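Local coordinates for protein LAO/AO transport system kinase (Escherichia coli, PDB 2P67) that probably works as a nucleotide-binding protein of the MeaB family of P-loop GTPases, at residues T71-L80 / A242-W252; V159-A167 / I188-A196. One frame throughout, in Å; residues are numbered along the deposited sequence.

Interaction 1. Residues T71-L80 / A242-W252; sequences TFLEAFGMLL and ALEKRGIDEIW
Helix 71-80 and the short helical segment 248-252 cross at -69° with their axes 10.0 Å apart, while the loop that leads into the second helix brings Ala242 close to Phe72. The first helix follows the probable P-loop (Walker A motif) of this parallel-sheet nucleotide-binding fold; the second follows its edge strand 236-239. Ile248 is the knob of a knobs-into-holes contact, seated among Phe72, Ala75, Phe76 and Leu79. Its CG2, anti to the backbone N, lies 3.7 Å from Leu79 CD1 and comes to the Phe76 ring at the edge, whereas CD1 touches Phe72 CD1. The Phe72 ring runs on to Ile251, whose CD1 is 3.9 Å from Phe72 CE1. Phe76 and Trp252 meet obliquely, ring planes at 70°. At the loop end, Ala242 CB rests against Thr71, whose hydroxyl is bound by Gly68 O of that probable P-loop. Lys245 lays its CE against Ala75 CB and donates from NZ to Ala242 O (2.8 Å), above the carbonyl plane; Lys245 N reaches the same oxygen from the opposite face. A water accepts from Lys245 NZ and donates to Thr71 O and Glu74 OE1, joining the loop to the helix without a direct hydrogen bond. At the far end, Leu80 CD2 makes a CH-pi contact, 3.4 Å from the centroid of the six-membered ring of Trp252 and 3° off its normal.

Interaction 2. Residues V159-A167 / I188-A196; sequences VGQSETEVA and IKKGLMEVA
The ammonium nitrogen of Lys189 is gripped by three oxygens of segment 159-167: Gly160 O at 2.7 Å from NZ, and both carboxylate oxygens of Glu163, OE1 and OE2, each 3.0 Å from NZ. It thereby ties together two short helices, 162-167 and 190-195, that follow strands 151-157 and 172-177, which flank strand 57-63 in the parallel sheet of this P-loop NTPase fold, and run nearly parallel, at 21° with axes 8.8 Å apart. The salt bridge is bidentate: NZ meets both oxygens on their syn sides, 17° out of the carboxylate plane, which should hold the group's rotation. Gly160 O belongs to a type II' turn, Val159 to Ser162, so the lysine fastens the turn as well as the helix behind it. A bend in the Glu163 chain (chi2 90°) turns the carboxylate to the lysine while CG packs on Leu192 CD1; the Glu163 side chain also touches Phe173 of strand 172-177. Thr164 crosses Val195 at about a right angle, its CG2 touching Val195 CG1, while its OG1 donates back to Gln161 O, the N-cap residue. Helix 190-195 also faces the second subunit, where Lys190 NZ binds Arg227 O of that chain. Past Thr164, Ala167 CB lies 3.5 Å from Val195 CB.

In the fold
Interactions 1 and 2 belong to the same P-loop NTPase domain, built on a seven-stranded parallel sheet, with centres 23 Å apart and nearest atoms about 10 Å apart; they do not touch. Along the chain interaction 2 is nested within the loop closed by interaction 1: helix 69-82 comes first, then 162-167 and 190-195, and finally helix 248-264. Strand 151-157, central in the sheet, links the two regions, touching helix 69-82 and helix 162-167, while strand 172-177 packs against both helices of interaction 2. Interaction 1 thus joins distant parts of the sequence within one domain, whereas interaction 2 adjoins the subunit interface.

Interaction 1. Residues T71-L80 / A242-W252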
loop_
_atom_site.group_PDB
_atom_site.type_symbol
_atom_site.label_atom_id
_atom_site.label_comp_id
_atom_site.label_asym_id
_atom_site.label_seq_id
_atom_site.Cartn_x
_atom_site.Cartn_y
_atom_site.Cartn_z
ATOM N N THR A 71 3.774 -25.559 17.152
ATOM C CA THR A 71 2.809 -26.580 17.593
ATOM C C THR A 71 1.605 -26.636 16.671
ATOM O O THR A 71 1.103 -27.725 16.351
ATOM C CB THR A 71 2.364 -26.398 19.069
ATOM O OG1 THR A 71 1.625 -25.173 19.228
ATOM C CG2 THR A 71 3.573 -26.378 19.977
ATOM N N PHE A 72 1.148 -25.459 16.233
ATOM C CA PHE A 72 0.048 -25.387 15.286
ATOM C C PHE A 72 0.398 -26.086 13.973
ATOM O O PHE A 72 -0.378 -26.901 13.495
ATOM C CB PHE A 72 -0.395 -23.935 15.015
ATOM C CG PHE A 72 -1.358 -23.820 13.871
ATOM C CD1 PHE A 72 -2.701 -24.128 14.056
ATOM C CD2 PHE A 72 -0.918 -23.446 12.602
ATOM C CE1 PHE A 72 -3.598 -24.057 13.001
ATOM C CE2 PHE A 72 -1.807 -23.372 11.531
ATOM C CZ PHE A 72 -3.160 -23.678 11.736
ATOM N N LEU A 73 1.544 -25.747 13.387
ATOM C CA LEU A 73 1.968 -26.362 12.135
ATOM C C LEU A 73 2.075 -27.880 12.212
ATOM O O LEU A 73 1.688 -28.588 11.279
ATOM C CB LEU A 73 3.284 -25.765 11.658
ATOM C CG LEU A 73 3.171 -24.362 11.066
ATOM C CD1 LEU A 73 4.572 -23.804 10.851
ATOM C CD2 LEU A 73 2.342 -24.362 9.768
ATOM N N GLU A 74 2.608 -28.372 13.323
ATOM C CA GLU A 74 2.704 -29.812 13.546
ATOM C C GLU A 74 1.315 -30.446 13.586
ATOM O O GLU A 74 1.048 -31.412 12.875
ATOM C CB GLU A 74 3.473 -30.109 14.840
ATOM C CG GLU A 74 3.628 -31.617 15.086
ATOM C CD GLU A 74 4.093 -31.946 16.496
ATOM O OE1 GLU A 74 3.657 -31.273 17.450
ATOM O OE2 GLU A 74 4.888 -32.902 16.649
ATOM N N ALA A 75 0.432 -29.902 14.418
ATOM C CA ALA A 75 -0.938 -30.413 14.506
ATOM C C ALA A 75 -1.679 -30.327 13.170
ATOM O O ALA A 75 -2.320 -31.280 12.748
ATOM C CB ALA A 75 -1.711 -29.698 15.628
ATOM N N PHE A 76 -1.575 -29.177 12.497
ATOM C CA PHE A 76 -2.265 -28.961 11.231
ATOM C C PHE A 76 -1.715 -29.910 10.169
ATOM O O PHE A 76 -2.485 -30.553 9.445
ATOM C CB PHE A 76 -2.125 -27.484 10.797
ATOM C CG PHE A 76 -2.843 -27.139 9.511
ATOM C CD1 PHE A 76 -4.239 -27.147 9.434
ATOM C CD2 PHE A 76 -2.116 -26.778 8.374
ATOM C CE1 PHE A 76 -4.896 -26.806 8.235
ATOM C CE2 PHE A 76 -2.764 -26.443 7.169
ATOM C CZ PHE A 76 -4.149 -26.463 7.096
ATOM N N GLY A 77 -0.388 -29.993 10.092
ATOM C CA GLY A 77 0.299 -30.868 9.127
ATOM C C GLY A 77 -0.118 -32.324 9.305
ATOM O O GLY A 77 -0.465 -33.010 8.327
ATOM N N MET A 78 -0.110 -32.777 10.559
ATOM C CA MET A 78 -0.511 -34.159 10.885
ATOM C C MET A 78 -1.974 -34.432 10.538
ATOM O O MET A 78 -2.302 -35.511 10.059
ATOM C CB MET A 78 -0.171 -34.523 12.340
ATOM C CG MET A 78 1.341 -34.734 12.599
ATOM S SD MET A 78 2.175 -35.859 11.426
ATOM C CE MET A 78 1.290 -37.392 11.687
ATOM N N LEU A 79 -2.845 -33.442 10.726
ATOM C CA LEU A 79 -4.241 -33.577 10.268
ATOM C C LEU A 79 -4.337 -33.829 8.766
ATOM O O LEU A 79 -5.087 -34.703 8.320
ATOM C CB LEU A 79 -5.068 -32.339 10.654
ATOM C CG LEU A 79 -6.551 -32.271 10.270
ATOM C CD1 LEU A 79 -7.239 -31.323 11.204
ATOM C CD2 LEU A 79 -6.786 -31.839 8.850
ATOM N N LEU A 80 -3.587 -33.059 7.978
ATOM C CA LEU A 80 -3.611 -33.190 6.519
ATOM C C LEU A 80 -3.124 -34.571 6.099
ATOM O O LEU A 80 -3.690 -35.177 5.194
ATOM C CB LEU A 80 -2.754 -32.108 5.849
ATOM C CG LEU A 80 -3.249 -30.670 6.038
ATOM C CD1 LEU A 80 -2.221 -29.615 5.546
ATOM C CD2 LEU A 80 -4.564 -30.501 5.338
ATOM N N ALA A 242 -3.525 -26.197 19.779
ATOM C CA ALA A 242 -2.702 -27.169 19.054
ATOM C C ALA A 242 -2.323 -28.323 19.985
ATOM O O ALA A 242 -2.513 -29.483 19.645
ATOM C CB ALA A 242 -1.454 -26.512 18.491
ATOM N N LEU A 243 -1.830 -27.989 21.173
ATOM C CA LEU A 243 -1.322 -29.006 22.105
ATOM C C LEU A 243 -2.381 -29.928 22.717
ATOM O O LEU A 243 -2.039 -31.001 23.222
ATOM C CB LEU A 243 -0.397 -28.388 23.168
ATOM C CG LEU A 243 1.030 -28.019 22.701
ATOM C CD1 LEU A 243 1.927 -27.724 23.892
ATOM C CD2 LEU A 243 1.679 -29.105 21.804
ATOM N N GLU A 244 -3.657 -29.533 22.639
ATOM C CA GLU A 244 -4.772 -30.393 23.050
ATOM C C GLU A 244 -5.508 -31.018 21.869
ATOM O O GLU A 244 -6.455 -31.782 22.058
ATOM C CB GLU A 244 -5.773 -29.627 23.918
ATOM C CG GLU A 244 -5.180 -29.045 25.183
ATOM C CD GLU A 244 -6.224 -28.814 26.269
ATOM O OE1 GLU A 244 -7.412 -29.158 26.055
ATOM O OE2 GLU A 244 -5.851 -28.291 27.346
ATOM N N LYS A 245 -5.072 -30.688 20.656
ATOM C CA LYS A 245 -5.722 -31.157 19.431
ATOM C C LYS A 245 -7.221 -30.833 19.382
ATOM O O LYS A 245 -8.064 -31.707 19.140
ATOM C CB LYS A 245 -5.442 -32.654 19.190
ATOM C CG LYS A 245 -4.136 -32.929 18.443
ATOM C CD LYS A 245 -2.906 -32.622 19.278
ATOM C CE LYS A 245 -1.723 -32.265 18.384
ATOM N NZ LYS A 245 -0.647 -31.569 19.136
ATOM N N ARG A 246 -7.549 -29.562 19.616
ATOM C CA ARG A 246 -8.917 -29.086 19.447
ATOM C C ARG A 246 -8.934 -27.835 18.576
ATOM O O ARG A 246 -8.081 -26.961 18.721
ATOM C CB ARG A 246 -9.573 -28.817 20.808
ATOM C CG ARG A 246 -9.827 -30.079 21.650
ATOM C CD ARG A 246 -11.003 -30.909 21.110
ATOM N NE ARG A 246 -10.952 -32.291 21.584
ATOM C CZ ARG A 246 -10.555 -33.328 20.849
ATOM N NH1 ARG A 246 -10.190 -33.159 19.584
ATOM N NH2 ARG A 246 -10.538 -34.543 21.377
ATOM N N GLY A 247 -9.900 -27.769 17.674
ATOM C CA GLY A 247 -10.050 -26.610 16.796
ATOM C C GLY A 247 -9.320 -26.716 15.473
ATOM O O GLY A 247 -9.587 -25.938 14.563
ATOM N N ILE A 248 -8.417 -27.686 15.355
ATOM C CA ILE A 248 -7.608 -27.831 14.145
ATOM C C ILE A 248 -8.455 -28.289 12.963
ATOM O O ILE A 248 -8.328 -27.750 11.873
ATOM C CB ILE A 248 -6.374 -28.773 14.338
ATOM C CG1 ILE A 248 -5.603 -28.456 15.629
ATOM C CG2 ILE A 248 -5.445 -28.739 13.092
ATOM C CD1 ILE A 248 -5.010 -27.056 15.704
ATOM N N ASP A 249 -9.312 -29.286 13.182
ATOM C CA ASP A 249 -10.234 -29.788 12.162
ATOM C C ASP A 249 -11.060 -28.637 11.576
ATOM O O ASP A 249 -11.284 -28.552 10.373
ATOM C CB ASP A 249 -11.191 -30.844 12.759
ATOM C CG ASP A 249 -10.468 -32.053 13.349
ATOM O OD1 ASP A 249 -9.480 -32.533 12.762
ATOM O OD2 ASP A 249 -10.902 -32.543 14.415
ATOM N N GLU A 250 -11.509 -27.747 12.462
ATOM C CA GLU A 250 -12.372 -26.629 12.096
ATOM C C GLU A 250 -11.632 -25.592 11.237
ATOM O O GLU A 250 -12.216 -24.984 10.329
ATOM C CB GLU A 250 -12.933 -25.985 13.368
ATOM C CG GLU A 250 -14.015 -26.859 14.059
ATOM C CD GLU A 250 -13.483 -28.077 14.855
ATOM O OE1 GLU A 250 -12.250 -28.339 14.968
ATOM O OE2 GLU A 250 -14.346 -28.803 15.397
ATOM N N ILE A 251 -10.345 -25.417 11.519
ATOM C CA ILE A 251 -9.496 -24.515 10.725
ATOM C C ILE A 251 -9.326 -25.056 9.298
ATOM O O ILE A 251 -9.476 -24.321 8.322
ATOM C CB ILE A 251 -8.158 -24.227 11.446
ATOM C CG1 ILE A 251 -8.423 -23.347 12.695
ATOM C CG2 ILE A 251 -7.122 -23.594 10.475
ATOM C CD1 ILE A 251 -7.393 -23.363 13.722
ATOM N N TRP A 252 -9.071 -26.357 9.175
ATOM C CA TRP A 252 -8.968 -26.997 7.855
ATOM C C TRP A 252 -10.285 -26.858 7.102
ATOM O O TRP A 252 -10.320 -26.541 5.922
ATOM C CB TRP A 252 -8.564 -28.469 8.018
ATOM C CG TRP A 252 -8.502 -29.267 6.757
ATOM C CD1 TRP A 252 -9.067 -30.507 6.539
ATOM C CD2 TRP A 252 -7.835 -28.911 5.538
ATOM N NE1 TRP A 252 -8.792 -30.936 5.255
ATOM C CE2 TRP A 252 -8.032 -29.985 4.622
ATOM C CE3 TRP A 252 -7.099 -27.789 5.118
ATOM C CZ2 TRP A 252 -7.507 -29.968 3.318
ATOM C CZ3 TRP A 252 -6.574 -27.780 3.819
ATOM C CH2 TRP A 252 -6.780 -28.862 2.940
HETATM O O HOH W 1 1.341 -29.942 17.867
#

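Interaction 2. Residues V159-A167 / I188-A196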
loop_
_atom_site.group_PDB
_atom_site.type_symbol
_atom_site.label_atom_id
_atom_site.label_comp_id
_atom_site.label_asym_id
_atom_site.label_seq_id
_atom_site.Cartn_x
_atom_site.Cartn_y
_atom_site.Cartn_z
ATOM N N VAL A 159 5.984 -10.244 11.459
ATOM C CA VAL A 159 6.730 -9.092 11.965
ATOM C C VAL A 159 6.961 -8.178 10.769
ATOM O O VAL A 159 7.169 -8.650 9.643
ATOM C CB VAL A 159 8.095 -9.505 12.616
ATOM C CG1 VAL A 159 9.065 -10.080 11.577
ATOM C CG2 VAL A 159 8.729 -8.332 13.362
ATOM N N GLY A 160 6.920 -6.871 11.007
ATOM C CA GLY A 160 7.038 -5.912 9.920
ATOM C C GLY A 160 5.963 -6.137 8.872
ATOM O O GLY A 160 4.763 -6.077 9.162
ATOM N N GLN A 161 6.401 -6.438 7.656
ATOM C CA GLN A 161 5.511 -6.552 6.503
ATOM C C GLN A 161 5.468 -7.988 5.965
ATOM O O GLN A 161 5.032 -8.229 4.836
ATOM C CB GLN A 161 5.979 -5.581 5.406
ATOM C CG GLN A 161 7.460 -5.754 5.000
ATOM C CD GLN A 161 8.450 -5.348 6.116
ATOM O OE1 GLN A 161 9.059 -6.206 6.776
ATOM N NE2 GLN A 161 8.596 -4.037 6.330
ATOM N N SER A 162 5.906 -8.941 6.784
ATOM C CA SER A 162 6.044 -10.324 6.338
ATOM C C SER A 162 4.690 -10.942 5.939
ATOM O O SER A 162 4.628 -11.791 5.038
ATOM C CB SER A 162 6.762 -11.172 7.388
ATOM O OG SER A 162 5.960 -11.290 8.554
ATOM N N GLU A 163 3.612 -10.495 6.586
ATOM C CA GLU A 163 2.268 -10.965 6.226
ATOM C C GLU A 163 1.960 -10.633 4.768
ATOM O O GLU A 163 1.518 -11.505 4.016
ATOM C CB GLU A 163 1.173 -10.382 7.144
ATOM C CG GLU A 163 1.321 -10.729 8.617
ATOM C CD GLU A 163 2.151 -9.703 9.363
ATOM O OE1 GLU A 163 2.669 -8.770 8.711
ATOM O OE2 GLU A 163 2.267 -9.830 10.600
ATOM N N THR A 164 2.207 -9.389 4.358
ATOM C CA THR A 164 1.869 -9.001 2.989
ATOM C C THR A 164 2.769 -9.695 1.952
ATOM O O THR A 164 2.289 -10.076 0.883
ATOM C CB THR A 164 1.795 -7.472 2.798
ATOM O OG1 THR A 164 3.086 -6.895 3.016
ATOM C CG2 THR A 164 0.779 -6.850 3.792
ATOM N N GLU A 165 4.042 -9.900 2.305
ATOM C CA GLU A 165 5.012 -10.615 1.448
ATOM C C GLU A 165 4.613 -12.085 1.207
ATOM O O GLU A 165 4.594 -12.550 0.069
ATOM C CB GLU A 165 6.425 -10.533 2.048
ATOM C CG GLU A 165 6.973 -9.103 2.105
ATOM C CD GLU A 165 8.179 -8.953 3.026
ATOM O OE1 GLU A 165 8.385 -9.815 3.915
ATOM O OE2 GLU A 165 8.922 -7.957 2.865
ATOM N N VAL A 166 4.269 -12.796 2.279
ATOM C CA VAL A 166 3.792 -14.187 2.172
ATOM C C VAL A 166 2.453 -14.216 1.418
ATOM O O VAL A 166 2.192 -15.099 0.581
ATOM C CB VAL A 166 3.619 -14.822 3.578
ATOM C CG1 VAL A 166 2.905 -16.171 3.496
ATOM C CG2 VAL A 166 4.974 -14.987 4.269
ATOM N N ALA A 167 1.582 -13.262 1.743
ATOM C CA ALA A 167 0.235 -13.242 1.181
ATOM C C ALA A 167 0.249 -13.218 -0.338
ATOM O O ALA A 167 -0.636 -13.786 -0.961
ATOM C CB ALA A 167 -0.529 -12.025 1.697
ATOM N N ILE A 188 -4.538 -3.389 16.102
ATOM C CA ILE A 188 -4.348 -4.353 15.028
ATOM C C ILE A 188 -3.590 -3.723 13.851
ATOM O O ILE A 188 -3.946 -2.629 13.385
ATOM C CB ILE A 188 -5.713 -4.844 14.526
ATOM C CG1 ILE A 188 -6.494 -5.498 15.679
ATOM C CG2 ILE A 188 -5.550 -5.801 13.329
ATOM C CD1 ILE A 188 -7.850 -6.114 15.263
ATOM N N LYS A 189 -2.583 -4.443 13.350
ATOM C CA LYS A 189 -1.812 -3.991 12.195
ATOM C C LYS A 189 -2.682 -3.868 10.924
ATOM O O LYS A 189 -3.346 -4.834 10.502
ATOM C CB LYS A 189 -0.635 -4.954 11.946
ATOM C CG LYS A 189 0.448 -4.941 12.985
ATOM C CD LYS A 189 1.527 -6.023 12.722
ATOM C CE LYS A 189 2.077 -5.960 11.302
ATOM N NZ LYS A 189 3.182 -6.988 11.124
ATOM N N LYS A 190 -2.676 -2.694 10.294
ATOM C CA LYS A 190 -3.470 -2.506 9.065
ATOM C C LYS A 190 -3.034 -3.412 7.899
ATOM O O LYS A 190 -3.878 -3.920 7.149
ATOM C CB LYS A 190 -3.523 -1.029 8.643
ATOM C CG LYS A 190 -4.257 -0.137 9.647
ATOM C CD LYS A 190 -4.259 1.298 9.159
ATOM C CE LYS A 190 -4.790 2.250 10.228
ATOM N NZ LYS A 190 -3.720 3.100 10.766
ATOM N N GLY A 191 -1.732 -3.661 7.786
ATOM C CA GLY A 191 -1.199 -4.538 6.743
ATOM C C GLY A 191 -1.748 -5.943 6.877
ATOM O O GLY A 191 -2.010 -6.603 5.881
ATOM N N LEU A 192 -1.954 -6.382 8.116
ATOM C CA LEU A 192 -2.575 -7.682 8.366
ATOM C C LEU A 192 -4.038 -7.714 7.884
ATOM O O LEU A 192 -4.455 -8.655 7.194
ATOM C CB LEU A 192 -2.497 -8.008 9.850
ATOM C CG LEU A 192 -3.239 -9.295 10.233
ATOM C CD1 LEU A 192 -2.623 -10.486 9.444
ATOM C CD2 LEU A 192 -3.138 -9.462 11.751
ATOM N N MET A 193 -4.803 -6.675 8.217
ATOM C CA MET A 193 -6.173 -6.556 7.728
ATOM C C MET A 193 -6.247 -6.590 6.203
ATOM O O MET A 193 -7.188 -7.129 5.650
ATOM C CB MET A 193 -6.865 -5.310 8.294
ATOM C CG MET A 193 -6.983 -5.313 9.846
ATOM S SD MET A 193 -8.075 -6.630 10.464
ATOM C CE MET A 193 -7.000 -7.965 10.839
ATOM N N GLU A 194 -5.253 -6.004 5.539
ATOM C CA GLU A 194 -5.198 -5.992 4.075
ATOM C C GLU A 194 -5.191 -7.394 3.457
ATOM O O GLU A 194 -5.763 -7.604 2.366
ATOM C CB GLU A 194 -3.958 -5.230 3.597
ATOM C CG GLU A 194 -3.998 -3.744 3.889
ATOM C CD GLU A 194 -4.858 -2.953 2.912
ATOM O OE1 GLU A 194 -5.464 -3.543 1.986
ATOM O OE2 GLU A 194 -4.913 -1.725 3.072
ATOM N N VAL A 195 -4.552 -8.340 4.151
ATOM C CA VAL A 195 -4.244 -9.651 3.548
ATOM C C VAL A 195 -4.850 -10.884 4.226
ATOM O O VAL A 195 -4.928 -11.936 3.604
ATOM C CB VAL A 195 -2.710 -9.852 3.404
ATOM C CG1 VAL A 195 -2.093 -8.735 2.525
ATOM C CG2 VAL A 195 -2.033 -9.926 4.756
ATOM N N ALA A 196 -5.270 -10.769 5.496
ATOM C CA ALA A 196 -5.759 -11.938 6.241
ATOM C C ALA A 196 -6.954 -12.602 5.581
ATOM O O ALA A 196 -7.944 -11.933 5.299
ATOM C CB ALA A 196 -6.109 -11.570 7.697
#